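Local coordinates for protein thymidylate synthase ThyX (Streptomyces cacaoi subsp. asoensis, PDB 4P5A) that probably methylates dUMP, and UMP as well, with a methyl group from methylenetetrahydrofolate, drawing on FAD and NADPH and working as a homotetramer, at residues I6-D11 and F106-A111; V102-Y107 and V147-Y152. All blocks are in the same frame, centred on the assembly; numbering follows the deposited sequence.

Interaction 1 (I6-D11 and F106-A111); sequences IELRSD and FYVPDA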
loop_
_atom_site.group_PDB
_atom_site.type_symbol
_atom_site.label_atom_id
_atom_site.label_comp_id
_atom_site.label_asym_id
_atom_site.label_seq_id
_atom_site.Cartn_x
_atom_site.Cartn_y
_atom_site.Cartn_z
ATOM N N ILE B 6 28.139 -0.765 29.462
ATOM C CA ILE B 6 26.919 -0.415 28.813
ATOM C C ILE B 6 26.587 1.046 29.137
ATOM O O ILE B 6 26.981 1.594 30.203
ATOM C CB ILE B 6 25.744 -1.293 29.279
ATOM C CG1 ILE B 6 25.466 -1.176 30.802
ATOM C CG2 ILE B 6 25.961 -2.859 28.947
ATOM C CD1 ILE B 6 24.053 -1.691 31.122
ATOM N N GLU B 7 25.718 1.652 28.306
ATOM C CA GLU B 7 25.187 2.953 28.559
ATOM C C GLU B 7 23.639 2.878 28.719
ATOM O O GLU B 7 22.931 2.314 27.824
ATOM C CB GLU B 7 25.573 3.904 27.428
ATOM C CG GLU B 7 24.933 5.242 27.611
ATOM C CD GLU B 7 25.103 6.175 26.404
ATOM O OE1 GLU B 7 25.423 5.740 25.259
ATOM O OE2 GLU B 7 24.885 7.384 26.623
ATOM N N LEU B 8 23.097 3.337 29.859
ATOM C CA LEU B 8 21.649 3.474 29.969
ATOM C C LEU B 8 21.190 4.865 29.596
ATOM O O LEU B 8 21.729 5.854 30.071
ATOM C CB LEU B 8 21.140 3.203 31.368
ATOM C CG LEU B 8 21.684 1.910 31.967
ATOM C CD1 LEU B 8 21.316 1.930 33.475
ATOM C CD2 LEU B 8 21.016 0.764 31.293
ATOM N N ARG B 9 20.139 4.945 28.786
ATOM C CA ARG B 9 19.598 6.251 28.357
ATOM C C ARG B 9 18.091 6.190 28.450
ATOM O O ARG B 9 17.522 5.104 28.438
ATOM C CB ARG B 9 20.003 6.564 26.913
ATOM C CG ARG B 9 21.476 6.476 26.589
ATOM C CD ARG B 9 21.796 6.935 25.149
ATOM N NE ARG B 9 21.499 8.364 24.926
ATOM C CZ ARG B 9 22.406 9.341 24.852
ATOM N NH1 ARG B 9 23.704 9.082 24.963
ATOM N NH2 ARG B 9 22.005 10.590 24.646
ATOM N N SER B 10 17.434 7.357 28.546
ATOM C CA SER B 10 15.998 7.401 28.564
ATOM C C SER B 10 15.448 8.253 27.449
ATOM O O SER B 10 14.260 8.562 27.485
ATOM C CB SER B 10 15.507 7.997 29.870
ATOM O OG SER B 10 15.773 7.114 30.969
ATOM N N ASP B 11 16.296 8.740 26.554
ATOM C CA ASP B 11 15.792 9.743 25.612
ATOM C C ASP B 11 15.403 9.008 24.305
ATOM O O ASP B 11 15.924 7.935 23.998
ATOM C CB ASP B 11 16.824 10.821 25.279
ATOM C CG ASP B 11 18.157 10.249 24.776
ATOM O OD1 ASP B 11 18.473 9.056 25.015
ATOM O OD2 ASP B 11 18.916 11.000 24.120
ATOM N N PHE B 106 21.187 1.303 25.809
ATOM C CA PHE B 106 19.967 0.517 26.159
ATOM C C PHE B 106 19.006 1.474 26.813
ATOM O O PHE B 106 19.412 2.370 27.602
ATOM C CB PHE B 106 20.257 -0.684 27.133
ATOM C CG PHE B 106 21.223 -1.622 26.599
ATOM C CD1 PHE B 106 22.553 -1.496 26.903
ATOM C CD2 PHE B 106 20.812 -2.577 25.642
ATOM C CE1 PHE B 106 23.504 -2.303 26.339
ATOM C CE2 PHE B 106 21.789 -3.448 25.032
ATOM C CZ PHE B 106 23.122 -3.321 25.417
ATOM N N TYR B 107 17.705 1.329 26.516
ATOM C CA TYR B 107 16.727 2.224 27.065
ATOM C C TYR B 107 16.210 1.782 28.473
ATOM O O TYR B 107 15.879 0.606 28.706
ATOM C CB TYR B 107 15.465 2.292 26.101
ATOM C CG TYR B 107 14.303 3.102 26.639
ATOM C CD1 TYR B 107 13.205 2.461 27.270
ATOM C CD2 TYR B 107 14.297 4.514 26.558
ATOM C CE1 TYR B 107 12.158 3.191 27.797
ATOM C CE2 TYR B 107 13.231 5.268 27.081
ATOM C CZ TYR B 107 12.195 4.618 27.698
ATOM O OH TYR B 107 11.112 5.322 28.215
ATOM N N VAL B 108 16.066 2.775 29.355
ATOM C CA VAL B 108 15.326 2.539 30.619
ATOM C C VAL B 108 14.441 3.750 30.790
ATOM O O VAL B 108 14.839 4.857 30.452
ATOM C CB VAL B 108 16.357 2.382 31.888
ATOM C CG1 VAL B 108 17.197 1.135 31.766
ATOM C CG2 VAL B 108 17.197 3.612 32.009
ATOM N N PRO B 109 13.257 3.573 31.349
ATOM C CA PRO B 109 12.351 4.719 31.489
ATOM C C PRO B 109 12.906 5.759 32.458
ATOM O O PRO B 109 13.596 5.374 33.405
ATOM C CB PRO B 109 11.061 4.100 31.992
ATOM C CG PRO B 109 11.382 2.602 32.387
ATOM C CD PRO B 109 12.740 2.278 31.836
ATOM N N ASP B 110 12.593 7.037 32.257
ATOM C CA ASP B 110 13.033 8.022 33.270
ATOM C C ASP B 110 12.070 8.106 34.482
ATOM O O ASP B 110 11.051 7.388 34.603
ATOM C CB ASP B 110 13.265 9.382 32.671
ATOM C CG ASP B 110 12.009 10.027 32.219
ATOM O OD1 ASP B 110 10.853 9.681 32.661
ATOM O OD2 ASP B 110 12.162 10.924 31.407
ATOM N N ALA B 111 12.410 8.986 35.409
ATOM C CA ALA B 111 11.659 8.973 36.667
ATOM C C ALA B 111 10.209 9.424 36.517
ATOM O O ALA B 111 9.433 9.176 37.415
ATOM C CB ALA B 111 12.421 9.767 37.791
#
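Ser-10 carries a two-strand parallel pairing past its end with its side chain, OG donating a very short hydrogen bond of 2.5 Å to Val-108 O. The hydroxyl sits anti to its own carbonyl carbon (chi1 -69°), on the side of the backbone N, which brings it against that oxygen. Ahead of it runs the regular part, in which Leu-8 faces Phe-106 and Arg-9 faces Tyr-107. Phe-106 N binds Glu-7 O at 2.9 Å, while Phe-106 O receives Arg-9 N at 2.9 Å. The pattern closes with Val-108 N to Arg-9 O, again 2.9 Å.

Leu-8 and Phe-106 project from one face of this pair. There Leu-8 CD2 reaches Val-108 CG1 at 3.9 Å, and the Ile-6 and Phe-106 side chains cross at about a right angle, Ile-6 CG2 touching Phe-106 CE1 at 3.6 Å. On the face of Arg-9 and Tyr-107 the phenol swings toward the loop after the first strand, with Ser-10 O at the ring edge 3.5 Å from Tyr-107 CE2. In one of its two modelled conformers Arg-9 turns away from the pairing and grips Asp-11 side-on through NE and NH2, and a weak bond from NH1 to Glu-7 OE2 completes the salt-bridge network.

Tyr-145 of helix 131-157 underlies the apolar face, touching Ile-6, Leu-8, Phe-106 and Val-108, and hydrogen-bonds Tyr-107 O. On the other face Tyr-174 of strand 174-181 packs against Arg-9 and Tyr-107, whose hydroxyl is bound by Glu-208, and Leu-167 of the second subunit packs on Tyr-107 and Pro-109.

Interaction 2 (V102-Y107 and V147-Y152); sequences VGAAFY and VAFEEY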
loop_
_atom_site.group_PDB
_atom_site.type_symbol
_atom_site.label_atom_id
_atom_site.label_comp_id
_atom_site.label_asym_id
_atom_site.label_seq_id
_atom_site.Cartn_x
_atom_site.Cartn_y
_atom_site.Cartn_z
ATOM N N VAL B 102 26.578 -3.943 17.349
ATOM C CA VAL B 102 25.624 -3.073 17.960
ATOM C C VAL B 102 26.356 -2.362 19.104
ATOM O O VAL B 102 27.173 -3.003 19.833
ATOM C CB VAL B 102 24.455 -3.936 18.579
ATOM C CG1 VAL B 102 23.422 -3.024 19.395
ATOM C CG2 VAL B 102 23.737 -4.757 17.416
ATOM N N GLY B 103 26.020 -1.091 19.282
ATOM C CA GLY B 103 26.531 -0.262 20.404
ATOM C C GLY B 103 25.891 -0.619 21.718
ATOM O O GLY B 103 24.787 -1.229 21.782
ATOM N N ALA B 104 26.513 -0.168 22.800
ATOM C CA ALA B 104 26.037 -0.622 24.088
ATOM C C ALA B 104 25.104 0.407 24.704
ATOM O O ALA B 104 25.284 0.800 25.824
ATOM C CB ALA B 104 27.236 -0.916 25.049
ATOM N N ALA B 105 24.066 0.820 23.970
ATOM C CA ALA B 105 23.130 1.813 24.520
ATOM C C ALA B 105 21.814 1.158 24.641
ATOM O O ALA B 105 21.332 0.506 23.650
ATOM C CB ALA B 105 23.048 3.031 23.672
ATOM N N PHE B 106 21.187 1.303 25.809
ATOM C CA PHE B 106 19.967 0.517 26.159
ATOM C C PHE B 106 19.006 1.474 26.813
ATOM O O PHE B 106 19.412 2.370 27.602
ATOM C CB PHE B 106 20.257 -0.684 27.133
ATOM C CG PHE B 106 21.223 -1.622 26.599
ATOM C CD1 PHE B 106 22.553 -1.496 26.903
ATOM C CD2 PHE B 106 20.812 -2.577 25.642
ATOM C CE1 PHE B 106 23.504 -2.303 26.339
ATOM C CE2 PHE B 106 21.789 -3.448 25.032
ATOM C CZ PHE B 106 23.122 -3.321 25.417
ATOM N N TYR B 107 17.705 1.329 26.516
ATOM C CA TYR B 107 16.727 2.224 27.065
ATOM C C TYR B 107 16.210 1.782 28.473
ATOM O O TYR B 107 15.879 0.606 28.706
ATOM C CB TYR B 107 15.465 2.292 26.101
ATOM C CG TYR B 107 14.303 3.102 26.639
ATOM C CD1 TYR B 107 13.205 2.461 27.270
ATOM C CD2 TYR B 107 14.297 4.514 26.558
ATOM C CE1 TYR B 107 12.158 3.191 27.797
ATOM C CE2 TYR B 107 13.231 5.268 27.081
ATOM C CZ TYR B 107 12.195 4.618 27.698
ATOM O OH TYR B 107 11.112 5.322 28.215
ATOM N N VAL B 147 24.607 -8.460 31.543
ATOM C CA VAL B 147 24.887 -9.831 31.181
ATOM C C VAL B 147 24.655 -10.049 29.680
ATOM O O VAL B 147 25.491 -10.644 29.026
ATOM C CB VAL B 147 23.952 -10.759 31.942
ATOM C CG1 VAL B 147 23.916 -12.223 31.401
ATOM C CG2 VAL B 147 24.398 -10.748 33.427
ATOM N N ALA B 148 23.595 -9.435 29.136
ATOM C CA ALA B 148 23.388 -9.551 27.674
ATOM C C ALA B 148 24.585 -9.025 26.905
ATOM O O ALA B 148 25.082 -9.675 25.949
ATOM C CB ALA B 148 22.076 -8.779 27.292
ATOM N N PHE B 149 25.046 -7.842 27.273
ATOM C CA PHE B 149 26.076 -7.240 26.474
ATOM C C PHE B 149 27.386 -7.996 26.685
ATOM O O PHE B 149 28.204 -8.124 25.734
ATOM C CB PHE B 149 26.176 -5.765 26.734
ATOM C CG PHE B 149 26.983 -5.083 25.711
ATOM C CD1 PHE B 149 28.272 -4.745 25.962
ATOM C CD2 PHE B 149 26.463 -4.917 24.398
ATOM C CE1 PHE B 149 29.065 -4.153 24.942
ATOM C CE2 PHE B 149 27.218 -4.292 23.382
ATOM C CZ PHE B 149 28.542 -3.951 23.654
ATOM N N GLU B 150 27.612 -8.483 27.906
ATOM C CA GLU B 150 28.883 -9.207 28.147
ATOM C C GLU B 150 28.910 -10.500 27.292
ATOM O O GLU B 150 29.969 -10.874 26.692
ATOM C CB GLU B 150 28.997 -9.483 29.661
ATOM C CG GLU B 150 29.994 -10.575 30.028
ATOM C CD GLU B 150 29.824 -10.975 31.505
ATOM O OE1 GLU B 150 29.315 -10.132 32.297
ATOM O OE2 GLU B 150 30.151 -12.142 31.838
ATOM N N GLU B 151 27.743 -11.153 27.183
ATOM C CA GLU B 151 27.644 -12.352 26.370
ATOM C C GLU B 151 27.702 -12.045 24.870
ATOM O O GLU B 151 28.274 -12.832 24.119
ATOM C CB GLU B 151 26.390 -13.207 26.684
ATOM C CG GLU B 151 26.300 -13.770 28.138
ATOM C CD GLU B 151 27.541 -14.641 28.512
ATOM O OE1 GLU B 151 28.200 -15.245 27.628
ATOM O OE2 GLU B 151 27.884 -14.586 29.725
ATOM N N TYR B 152 27.101 -10.925 24.443
ATOM C CA TYR B 152 27.201 -10.516 23.039
ATOM C C TYR B 152 28.677 -10.328 22.701
ATOM O O TYR B 152 29.162 -10.853 21.694
ATOM C CB TYR B 152 26.454 -9.196 22.866
ATOM C CG TYR B 152 26.555 -8.558 21.530
ATOM C CD1 TYR B 152 27.113 -7.278 21.356
ATOM C CD2 TYR B 152 26.009 -9.216 20.403
ATOM C CE1 TYR B 152 27.169 -6.654 20.089
ATOM C CE2 TYR B 152 26.056 -8.583 19.107
ATOM C CZ TYR B 152 26.622 -7.310 18.989
ATOM O OH TYR B 152 26.709 -6.703 17.764
#
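Phe-149 reaches from helix 131-157 into the bend that leads to strand 105-107, and its ring is met from several directions. Ala-104, the centre of an inverse gamma turn, sets its methyl over one face in a CH-pi contact, with CB 3.7 Å from the ring centroid of Phe-149. At the ring's edge, Val-102 O lies near the plane, 3.8 Å from Phe-149 CE2. The side chain of Phe-106 crosses at about a right angle and offers its own edge, its CZ 3.8 Å from Phe-149 CD2. With CG opposite the backbone N (chi1 -166°), Phe-149 projects from the helix toward this bend.

One helical turn on, Tyr-152 supplies the polar half of the contact. Its OH accepts a nearly straight hydrogen bond from Val-102 N (2.8 Å, 164° at the hydrogen), and Val-102 CG2 packs against the same OH at 3.6 Å. A phenylalanine in place of Tyr-152 would probably keep much of the packing but leave Val-102 N without its acceptor, giving the bend more freedom to shift.

Val-102 also touches Ala-97, and its side chain lies about 7 Å from bound 5-bromo-UMP; Ala-97 and Arg-166, the latter near Tyr-152, line that nucleotide's pocket. A single directional bond beside aromatic packing thus ties the chain just behind the nucleotide pocket to the long helix, fixing the backbone at Val-102 while the rings fill the space beside it.

How the interactions relate
Both contacts use strand 105-107 and share Phe-106, which serves the strand pairing in interaction 1 and lends its far edge to the helix in interaction 2. Each is partly buried: in interaction 1 the partly exposed N-terminal strand lies against the buried Phe-106, Tyr-107 and Val-108, and in interaction 2 buried Phe-149 and Tyr-152 meet a more exposed bend that includes Gly-103. Interaction 1 is chiefly backbone hydrogen bonding between parallel strands, whereas interaction 2 joins a loop and strand to helix 131-157 through ring packing and one phenol bond. They also meet directly. Glu-7 N probably bonds to Ala-104 O (2.7 Å), continuing the strand pairing into the bend, and Ile-6 CG2 packs on Phe-149 CB (3.7 Å).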